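Local structure of Ras-related protein Rab-21 (Homo sapiens, 1YZU) at residues Val9-Glu14 with Gly81-Tyr86. The protein is a Rab-type small G protein of the Ras family, built on the P-loop fold and modelled here with phosphoaminophosphonic acid-guanylate ester and a magnesium ion. Numbering follows the deposited sequence.
Sequences VVLLGE and GAILVY
V9-G13 and G81-Y86 run side by side as neighbouring parallel strands, their axes 4.5 Å apart at the closest and turned by 27°, at the centre of the mixed sheet of a Ras-family P-loop fold. V10 and L12 do the bonding on one strand: V10 N reaches G81 O at 3.2 Å, and I83 N answers to V10 O at 2.8 Å. L12 repeats the pattern, its N on I83 O and its O taking V85 N at 2.7 Å.

Side chains alternate between the two faces, and helices bury both, which suits branched aliphatic residues. Toward helix 156-167, I83 lies between V9 and L11. V9 CG1, set anti to the backbone N (chi1 164°), meets I83 CD1 at 3.5 Å, while L11 CD2 packs alongside I83 CB. Toward helix 91-105, L12 and L84 lie side by side, L12 CD1 and L84 CD2 just 3.3 Å apart, and the small A82 sits against V10 CG1.

G13 begins a probable Walker A loop, its O bonded to K19 NZ, and E14 touches the bound phosphoaminophosphonic acid-guanylate ester. The backbone angles of G13 (phi 132°) suit glycine, which has no CB to press on the preceding carbonyl oxygen. As the strands part, a water bridges them, accepting from E14 N at 3.1 Å and donating to V85 O at 2.8 Å.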
ATOM      1  N   VAL A   9      -8.381  -3.507  -2.258  1.00 36.78           N
ATOM      2  CA  VAL A   9      -7.087  -3.262  -1.645  1.00 36.22           C
ATOM      3  C   VAL A   9      -7.107  -1.810  -1.194  1.00 35.77           C
ATOM      4  O   VAL A   9      -7.582  -0.955  -1.907  1.00 34.93           O
ATOM      5  CB  VAL A   9      -5.943  -3.561  -2.683  1.00 36.13           C
ATOM      6  CG1 VAL A   9      -4.606  -2.979  -2.281  1.00 35.70           C
ATOM      7  CG2 VAL A   9      -5.815  -5.064  -2.897  1.00 36.38           C
ATOM      8  N   VAL A  10      -6.597  -1.527  -0.005  1.00 36.16           N
ATOM      9  CA  VAL A  10      -6.585  -0.154   0.480  1.00 36.13           C
ATOM     10  C   VAL A  10      -5.155   0.265   0.767  1.00 35.92           C
ATOM     11  O   VAL A  10      -4.360  -0.543   1.179  1.00 35.92           O
ATOM     12  CB  VAL A  10      -7.511   0.040   1.702  1.00 35.92           C
ATOM     13  CG1 VAL A  10      -7.104  -0.836   2.846  1.00 35.98           C
ATOM     14  CG2 VAL A  10      -7.540   1.506   2.121  1.00 36.31           C
ATOM     15  N   LEU A  11      -4.859   1.533   0.502  1.00 35.95           N
ATOM     16  CA  LEU A  11      -3.542   2.113   0.634  1.00 36.09           C
ATOM     17  C   LEU A  11      -3.492   2.971   1.880  1.00 36.07           C
ATOM     18  O   LEU A  11      -4.361   3.812   2.092  1.00 35.65           O
ATOM     19  CB  LEU A  11      -3.263   3.026  -0.563  1.00 36.54           C
ATOM     20  CG  LEU A  11      -3.118   2.314  -1.900  1.00 37.22           C
ATOM     21  CD1 LEU A  11      -3.320   3.273  -3.025  1.00 38.16           C
ATOM     22  CD2 LEU A  11      -1.752   1.692  -2.003  1.00 38.08           C
ATOM     23  N   LEU A  12      -2.458   2.773   2.688  1.00 35.94           N
ATOM     24  CA  LEU A  12      -2.331   3.465   3.962  1.00 36.31           C
ATOM     25  C   LEU A  12      -0.893   3.908   4.166  1.00 36.25           C
ATOM     26  O   LEU A  12      -0.007   3.449   3.467  1.00 35.42           O
ATOM     27  CB  LEU A  12      -2.732   2.541   5.107  1.00 36.12           C
ATOM     28  CG  LEU A  12      -4.078   1.837   5.031  1.00 36.43           C
ATOM     29  CD1 LEU A  12      -4.138   0.701   6.008  1.00 36.44           C
ATOM     30  CD2 LEU A  12      -5.167   2.838   5.316  1.00 37.59           C
ATOM     31  N   GLY A  13      -0.685   4.799   5.133  1.00 36.68           N
ATOM     32  CA  GLY A  13       0.628   5.380   5.406  1.00 37.51           C
ATOM     33  C   GLY A  13       0.520   6.890   5.524  1.00 38.12           C
ATOM     34  O   GLY A  13      -0.522   7.465   5.236  1.00 39.32           O
ATOM     35  N   GLU A  14       1.611   7.539   5.909  1.00 38.69           N
ATOM     36  CA  GLU A  14       1.632   8.999   6.100  1.00 39.01           C
ATOM     37  C   GLU A  14       1.688   9.768   4.778  1.00 39.02           C
ATOM     38  O   GLU A  14       1.886   9.183   3.733  1.00 38.67           O
ATOM     39  CB  GLU A  14       2.842   9.379   6.956  1.00 39.46           C
ATOM     40  CG  GLU A  14       2.897   8.612   8.276  1.00 40.79           C
ATOM     41  CD  GLU A  14       1.818   9.035   9.227  1.00 41.18           C
ATOM     42  OE1 GLU A  14       1.933  10.161   9.739  1.00 41.00           O
ATOM     43  OE2 GLU A  14       0.873   8.248   9.465  1.00 43.40           O
ATOM     44  N   GLY A  81      -6.930  -6.939   0.975  1.00 40.08           N
ATOM     45  CA  GLY A  81      -5.513  -6.649   1.118  1.00 39.45           C
ATOM     46  C   GLY A  81      -5.369  -5.212   1.549  1.00 38.85           C
ATOM     47  O   GLY A  81      -6.293  -4.428   1.391  1.00 38.99           O
ATOM     48  N   ALA A  82      -4.231  -4.881   2.131  1.00 38.28           N
ATOM     49  CA  ALA A  82      -3.907  -3.513   2.477  1.00 38.27           C
ATOM     50  C   ALA A  82      -2.416  -3.298   2.252  1.00 38.39           C
ATOM     51  O   ALA A  82      -1.589  -4.184   2.535  1.00 38.18           O
ATOM     52  CB  ALA A  82      -4.259  -3.230   3.913  1.00 38.21           C
ATOM     53  N   ILE A  83      -2.087  -2.122   1.737  1.00 38.09           N
ATOM     54  CA  ILE A  83      -0.716  -1.767   1.411  1.00 38.24           C
ATOM     55  C   ILE A  83      -0.353  -0.593   2.299  1.00 38.35           C
ATOM     56  O   ILE A  83      -0.907   0.494   2.144  1.00 38.28           O
ATOM     57  CB  ILE A  83      -0.585  -1.377  -0.081  1.00 38.04           C
ATOM     58  CG1 ILE A  83      -0.979  -2.565  -0.965  1.00 38.51           C
ATOM     59  CG2 ILE A  83       0.822  -0.938  -0.394  1.00 37.95           C
ATOM     60  CD1 ILE A  83      -1.197  -2.249  -2.432  1.00 38.17           C
ATOM     61  N   LEU A  84       0.546  -0.821   3.252  1.00 38.40           N
ATOM     62  CA  LEU A  84       0.992   0.247   4.142  1.00 38.26           C
ATOM     63  C   LEU A  84       2.301   0.773   3.606  1.00 36.89           C
ATOM     64  O   LEU A  84       3.277   0.034   3.517  1.00 36.48           O
ATOM     65  CB  LEU A  84       1.186  -0.246   5.582  1.00 39.00           C
ATOM     66  CG  LEU A  84       0.173  -1.224   6.178  1.00 41.52           C
ATOM     67  CD1 LEU A  84       0.370  -1.317   7.716  1.00 43.21           C
ATOM     68  CD2 LEU A  84      -1.243  -0.812   5.866  1.00 42.11           C
ATOM     69  N   VAL A  85       2.313   2.045   3.264  1.00 35.88           N
ATOM     70  CA  VAL A  85       3.453   2.642   2.610  1.00 36.39           C
ATOM     71  C   VAL A  85       4.213   3.532   3.573  1.00 36.69           C
ATOM     72  O   VAL A  85       3.638   4.203   4.451  1.00 35.46           O
ATOM     73  CB  VAL A  85       3.042   3.496   1.397  1.00 36.18           C
ATOM     74  CG1 VAL A  85       4.255   3.829   0.539  1.00 35.94           C
ATOM     75  CG2 VAL A  85       1.983   2.768   0.560  1.00 36.51           C
ATOM     76  N   TYR A  86       5.523   3.515   3.400  1.00 37.22           N
ATOM     77  CA  TYR A  86       6.383   4.444   4.091  1.00 37.70           C
ATOM     78  C   TYR A  86       7.476   4.855   3.129  1.00 37.39           C
ATOM     79  O   TYR A  86       7.639   4.269   2.071  1.00 36.61           O
ATOM     80  CB  TYR A  86       6.955   3.810   5.356  1.00 37.99           C
ATOM     81  CG  TYR A  86       7.999   2.765   5.083  1.00 37.74           C
ATOM     82  CD1 TYR A  86       9.336   3.108   5.024  1.00 38.93           C
ATOM     83  CD2 TYR A  86       7.646   1.440   4.867  1.00 38.72           C
ATOM     84  CE1 TYR A  86      10.310   2.163   4.762  1.00 39.65           C
ATOM     85  CE2 TYR A  86       8.602   0.485   4.604  1.00 39.19           C
ATOM     86  CZ  TYR A  86       9.942   0.853   4.572  1.00 39.83           C
ATOM     87  OH  TYR A  86      10.924  -0.067   4.318  1.00 39.32           O
TER
HETATM   88  O   HOH W   1       3.721   5.570   6.901  1.00 27.90           O